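Local coordinates for putative invasin (Yersinia pseudotuberculosis IP 31758, PDB 5N40), which is a bacterial adhesin of the invasin type, probably mediating attachment to host cells through a C-type lectin-like domain carried on immunoglobulin-like domains, at residues 44-58 / 68-82. The protein carries 1 engineered substitution. Sequence-based numbering, arbitrary orientation.
Sequences TGQTVAFTSTLGTLD and YTATLTAGTLTGTAS
Tyr-68 reaches from strand 68-73 towards 44-48 and is held by its hydroxyl, where the backbone N of Gln-46 donates to Tyr-68 OH over 3.1 Å; the same hydroxyl also bonds the carbonyl O of Val-43. Val-48 lays CG2 over one face of the tyrosine ring in a CH-pi contact, 3.7 Å from its centroid. Two residues further along the strand, Phe-50 meets 68-73 with its ring edge, CZ lying 3.5 Å from Tyr-68 O and CD2 against Ala-70 CB. Leu-72 CD1 touches both Ser-52 OG (3.5 Å) and Leu-57 CG (3.8 Å), its chi1 of 180° sending CG away from the backbone N.

At the far end the segments become sheet neighbours. Thr-56 and Thr-73 form an antiparallel hydrogen-bonded pair, and the carboxylate of Asp-58 extends the ladder: OD1 takes the N-H of Thr-71 at 2.7 Å on its syn side, although 32° out of plane, while Asp-58 N donates to Thr-71 O. Thr-53 OG1, set between its backbone N and carbonyl carbon (chi1 57°), likewise accepts Ser-82 N at 2.9 Å; a bent return bond from Thr-53 N to Ser-82 O (3.2 Å) makes the grip two-way. Leu-54 packs CB on Ala-81 CB.

Val-60, Val-31 and Val-85 of neighbouring strands also touch Phe-50. This immunoglobulin-like domain is thus joined here by largely apolar packing of Val-48, Phe-50, Leu-57 and Leu-72, with polar groups at its ends: side-chain oxygens take backbone N-H groups where the pairing of 56-63 with 67-73 is interrupted, at Asp-58, and just past strand 48-52, at Thr-53.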
loop_
_atom_site.group_PDB
_atom_site.type_symbol
_atom_site.label_atom_id
_atom_site.label_comp_id
_atom_site.label_asym_id
_atom_site.label_seq_id
_atom_site.Cartn_x
_atom_site.Cartn_y
_atom_site.Cartn_z
ATOM N N THR A 44 16.441 -32.278 -47.233
ATOM C CA THR A 44 15.933 -33.307 -46.337
ATOM C C THR A 44 17.058 -33.919 -45.504
ATOM O O THR A 44 18.243 -33.783 -45.814
ATOM C CB THR A 44 15.211 -34.395 -47.143
ATOM O OG1 THR A 44 16.127 -35.029 -48.043
ATOM C CG2 THR A 44 14.064 -33.788 -47.950
ATOM N N GLY A 45 16.663 -34.589 -44.423
ATOM C CA GLY A 45 17.594 -35.368 -43.629
ATOM C C GLY A 45 18.577 -34.564 -42.807
ATOM O O GLY A 45 19.631 -35.087 -42.438
ATOM N N GLN A 46 18.265 -33.314 -42.500
ATOM C CA GLN A 46 19.206 -32.448 -41.805
ATOM C C GLN A 46 19.026 -32.500 -40.289
ATOM O O GLN A 46 17.995 -32.932 -39.766
ATOM C CB GLN A 46 19.056 -31.011 -42.294
ATOM C CG GLN A 46 19.286 -30.865 -43.784
ATOM C CD GLN A 46 20.645 -31.389 -44.205
ATOM O OE1 GLN A 46 21.677 -30.807 -43.869
ATOM N NE2 GLN A 46 20.651 -32.504 -44.929
ATOM N N THR A 47 20.065 -32.038 -39.587
ATOM C CA THR A 47 20.086 -31.964 -38.126
ATOM C C THR A 47 19.793 -30.519 -37.746
ATOM O O THR A 47 20.678 -29.659 -37.791
ATOM C CB THR A 47 21.428 -32.441 -37.588
ATOM O OG1 THR A 47 21.614 -33.808 -37.977
ATOM C CG2 THR A 47 21.480 -32.322 -36.053
ATOM N N VAL A 48 18.542 -30.261 -37.378
ATOM C CA VAL A 48 18.024 -28.918 -37.152
ATOM C C VAL A 48 17.753 -28.730 -35.664
ATOM O O VAL A 48 17.238 -29.635 -34.993
ATOM C CB VAL A 48 16.743 -28.701 -37.985
ATOM C CG1 VAL A 48 16.091 -27.351 -37.685
ATOM C CG2 VAL A 48 17.066 -28.817 -39.465
ATOM N N ALA A 49 18.116 -27.557 -35.148
ATOM C CA ALA A 49 17.836 -27.185 -33.769
ATOM C C ALA A 49 17.260 -25.779 -33.742
ATOM O O ALA A 49 17.644 -24.927 -34.549
ATOM C CB ALA A 49 19.095 -27.252 -32.897
ATOM N N PHE A 50 16.328 -25.548 -32.820
ATOM C CA PHE A 50 15.738 -24.237 -32.598
ATOM C C PHE A 50 16.143 -23.712 -31.226
ATOM O O PHE A 50 16.401 -24.480 -30.298
ATOM C CB PHE A 50 14.206 -24.283 -32.666
ATOM C CG PHE A 50 13.648 -24.768 -33.988
ATOM C CD1 PHE A 50 14.294 -24.517 -35.185
ATOM C CD2 PHE A 50 12.453 -25.475 -34.020
ATOM C CE1 PHE A 50 13.759 -24.971 -36.387
ATOM C CE2 PHE A 50 11.924 -25.934 -35.208
ATOM C CZ PHE A 50 12.574 -25.683 -36.392
ATOM N N THR A 51 16.196 -22.388 -31.105
ATOM C CA THR A 51 16.324 -21.744 -29.806
ATOM C C THR A 51 15.228 -20.697 -29.671
ATOM O O THR A 51 14.709 -20.182 -30.662
ATOM C CB THR A 51 17.701 -21.095 -29.611
ATOM O OG1 THR A 51 17.825 -19.947 -30.460
ATOM C CG2 THR A 51 18.806 -22.090 -29.935
ATOM N N SER A 52 14.883 -20.383 -28.423
ATOM C CA SER A 52 13.894 -19.359 -28.122
ATOM C C SER A 52 14.321 -18.604 -26.871
ATOM O O SER A 52 14.806 -19.213 -25.916
ATOM C CB SER A 52 12.508 -19.951 -27.891
ATOM O OG SER A 52 11.563 -18.921 -27.626
ATOM N N THR A 53 14.104 -17.284 -26.869
ATOM C CA THR A 53 14.479 -16.471 -25.712
ATOM C C THR A 53 13.522 -16.653 -24.540
ATOM O O THR A 53 13.888 -16.344 -23.396
ATOM C CB THR A 53 14.547 -14.992 -26.097
ATOM O OG1 THR A 53 13.290 -14.558 -26.637
ATOM C CG2 THR A 53 15.655 -14.758 -27.121
ATOM N N LEU A 54 12.322 -17.160 -24.795
ATOM C CA LEU A 54 11.325 -17.413 -23.770
ATOM C C LEU A 54 10.726 -18.795 -23.982
ATOM O O LEU A 54 10.606 -19.269 -25.114
ATOM C CB LEU A 54 10.208 -16.354 -23.801
ATOM C CG LEU A 54 10.594 -14.900 -23.537
ATOM C CD1 LEU A 54 9.390 -13.991 -23.821
ATOM C CD2 LEU A 54 11.106 -14.729 -22.111
ATOM N N GLY A 55 10.346 -19.436 -22.883
ATOM C CA GLY A 55 9.718 -20.736 -22.951
ATOM C C GLY A 55 10.723 -21.844 -23.202
ATOM O O GLY A 55 11.942 -21.655 -23.145
ATOM N N THR A 56 10.185 -23.026 -23.488
ATOM C CA THR A 56 10.988 -24.221 -23.711
ATOM C C THR A 56 10.498 -24.954 -24.957
ATOM O O THR A 56 9.318 -24.900 -25.305
ATOM C CB THR A 56 10.941 -25.153 -22.488
ATOM O OG1 THR A 56 9.580 -25.506 -22.191
ATOM C CG2 THR A 56 11.565 -24.462 -21.278
ATOM N N LEU A 57 11.426 -25.630 -25.633
ATOM C CA LEU A 57 11.148 -26.369 -26.857
ATOM C C LEU A 57 11.349 -27.861 -26.630
ATOM O O LEU A 57 12.211 -28.273 -25.848
ATOM C CB LEU A 57 12.065 -25.899 -27.997
ATOM C CG LEU A 57 11.851 -24.471 -28.509
ATOM C CD1 LEU A 57 13.171 -23.834 -28.966
ATOM C CD2 LEU A 57 10.851 -24.476 -29.639
ATOM N N ASP A 58 10.547 -28.681 -27.316
ATOM C CA ASP A 58 10.811 -30.112 -27.336
ATOM C C ASP A 58 11.707 -30.417 -28.538
ATOM O O ASP A 58 12.238 -29.508 -29.182
ATOM C CB ASP A 58 9.504 -30.907 -27.326
ATOM C CG ASP A 58 8.682 -30.722 -28.581
ATOM O OD1 ASP A 58 9.065 -29.902 -29.444
ATOM O OD2 ASP A 58 7.642 -31.406 -28.701
ATOM N N TYR A 68 10.714 -28.967 -40.811
ATOM C CA TYR A 68 11.198 -29.389 -39.504
ATOM C C TYR A 68 10.431 -28.618 -38.442
ATOM O O TYR A 68 10.374 -27.386 -38.495
ATOM C CB TYR A 68 12.703 -29.142 -39.360
ATOM C CG TYR A 68 13.542 -29.801 -40.431
ATOM C CD1 TYR A 68 13.610 -29.267 -41.715
ATOM C CD2 TYR A 68 14.273 -30.951 -40.160
ATOM C CE1 TYR A 68 14.374 -29.865 -42.704
ATOM C CE2 TYR A 68 15.046 -31.553 -41.143
ATOM C CZ TYR A 68 15.097 -31.000 -42.409
ATOM O OH TYR A 68 15.866 -31.593 -43.392
ATOM N N THR A 69 9.856 -29.336 -37.478
ATOM C CA THR A 69 8.960 -28.719 -36.507
ATOM C C THR A 69 9.358 -29.064 -35.079
ATOM O O THR A 69 9.996 -30.083 -34.810
ATOM C CB THR A 69 7.510 -29.147 -36.743
ATOM O OG1 THR A 69 7.399 -30.572 -36.630
ATOM C CG2 THR A 69 7.064 -28.717 -38.129
ATOM N N ALA A 70 8.958 -28.181 -34.165
ATOM C CA ALA A 70 9.060 -28.421 -32.732
ATOM C C ALA A 70 7.952 -27.641 -32.043
ATOM O O ALA A 70 7.417 -26.672 -32.589
ATOM C CB ALA A 70 10.428 -28.020 -32.171
ATOM N N THR A 71 7.597 -28.083 -30.842
ATOM C CA THR A 71 6.586 -27.406 -30.040
ATOM C C THR A 71 7.281 -26.531 -29.003
ATOM O O THR A 71 8.111 -27.020 -28.230
ATOM C CB THR A 71 5.658 -28.413 -29.362
ATOM O OG1 THR A 71 4.936 -29.147 -30.360
ATOM C CG2 THR A 71 4.663 -27.706 -28.437
ATOM N N LEU A 72 6.945 -25.245 -29.003
ATOM C CA LEU A 72 7.337 -24.339 -27.939
ATOM C C LEU A 72 6.235 -24.299 -26.893
ATOM O O LEU A 72 5.052 -24.211 -27.227
ATOM C CB LEU A 72 7.576 -22.929 -28.480
ATOM C CG LEU A 72 7.991 -21.909 -27.420
ATOM C CD1 LEU A 72 9.484 -21.744 -27.410
ATOM C CD2 LEU A 72 7.312 -20.577 -27.632
ATOM N N THR A 73 6.632 -24.351 -25.626
ATOM C CA THR A 73 5.709 -24.185 -24.515
ATOM C C THR A 73 6.074 -22.906 -23.777
ATOM O O THR A 73 7.245 -22.678 -23.473
ATOM C CB THR A 73 5.756 -25.391 -23.569
ATOM O OG1 THR A 73 5.345 -26.569 -24.286
ATOM C CG2 THR A 73 4.831 -25.189 -22.371
ATOM N N ALA A 74 5.074 -22.070 -23.516
ATOM C CA ALA A 74 5.315 -20.825 -22.807
ATOM C C ALA A 74 5.966 -21.099 -21.457
ATOM O O ALA A 74 5.737 -22.132 -20.825
ATOM C CB ALA A 74 4.005 -20.069 -22.605
ATOM N N GLY A 75 6.808 -20.171 -21.029
ATOM C CA GLY A 75 7.180 -20.052 -19.633
ATOM C C GLY A 75 6.188 -19.182 -18.896
ATOM O O GLY A 75 5.023 -19.056 -19.287
ATOM N N THR A 76 6.661 -18.542 -17.827
ATOM C CA THR A 76 5.828 -17.644 -17.039
ATOM C C THR A 76 6.282 -16.187 -17.123
ATOM O O THR A 76 5.770 -15.345 -16.375
ATOM C CB THR A 76 5.800 -18.117 -15.586
ATOM O OG1 THR A 76 7.130 -18.426 -15.160
ATOM C CG2 THR A 76 4.936 -19.362 -15.466
ATOM N N LEU A 77 7.193 -15.862 -18.039
ATOM C CA LEU A 77 7.661 -14.499 -18.255
ATOM C C LEU A 77 7.066 -13.946 -19.543
ATOM O O LEU A 77 7.155 -14.582 -20.596
ATOM C CB LEU A 77 9.189 -14.446 -18.335
ATOM C CG LEU A 77 9.928 -14.984 -17.111
ATOM C CD1 LEU A 77 11.435 -14.996 -17.347
ATOM C CD2 LEU A 77 9.566 -14.170 -15.891
ATOM N N THR A 78 6.476 -12.756 -19.454
ATOM C CA THR A 78 5.962 -12.064 -20.624
ATOM C C THR A 78 7.100 -11.424 -21.410
ATOM O O THR A 78 8.161 -11.099 -20.864
ATOM C CB THR A 78 4.968 -10.990 -20.197
ATOM O OG1 THR A 78 5.604 -10.120 -19.254
ATOM C CG2 THR A 78 3.758 -11.624 -19.543
ATOM N N GLY A 79 6.867 -11.240 -22.696
ATOM C CA GLY A 79 7.822 -10.583 -23.564
ATOM C C GLY A 79 7.623 -11.034 -24.994
ATOM O O GLY A 79 6.546 -11.484 -25.367
ATOM N N THR A 80 8.686 -10.907 -25.782
ATOM C CA THR A 80 8.707 -11.396 -27.154
ATOM C C THR A 80 9.724 -12.524 -27.254
ATOM O O THR A 80 10.913 -12.319 -26.985
ATOM C CB THR A 80 9.049 -10.274 -28.132
ATOM O OG1 THR A 80 8.122 -9.191 -27.958
ATOM C CG2 THR A 80 8.982 -10.789 -29.575
ATOM N N ALA A 81 9.255 -13.714 -27.629
ATOM C CA ALA A 81 10.149 -14.843 -27.864
ATOM C C ALA A 81 10.753 -14.712 -29.253
ATOM O O ALA A 81 10.029 -14.756 -30.253
ATOM C CB ALA A 81 9.404 -16.170 -27.740
ATOM N N SER A 82 12.069 -14.528 -29.319
ATOM C CA SER A 82 12.780 -14.535 -30.589
ATOM C C SER A 82 13.316 -15.934 -30.843
ATOM O O SER A 82 13.975 -16.516 -29.977
ATOM C CB SER A 82 13.923 -13.524 -30.576
ATOM O OG SER A 82 13.423 -12.204 -30.452
HETATM O O HOH W 1 16.518 -17.213 -29.982
HETATM O O HOH W 2 13.203 -12.260 -25.100
HETATM O O HOH W 3 6.021 -31.813 -30.498
#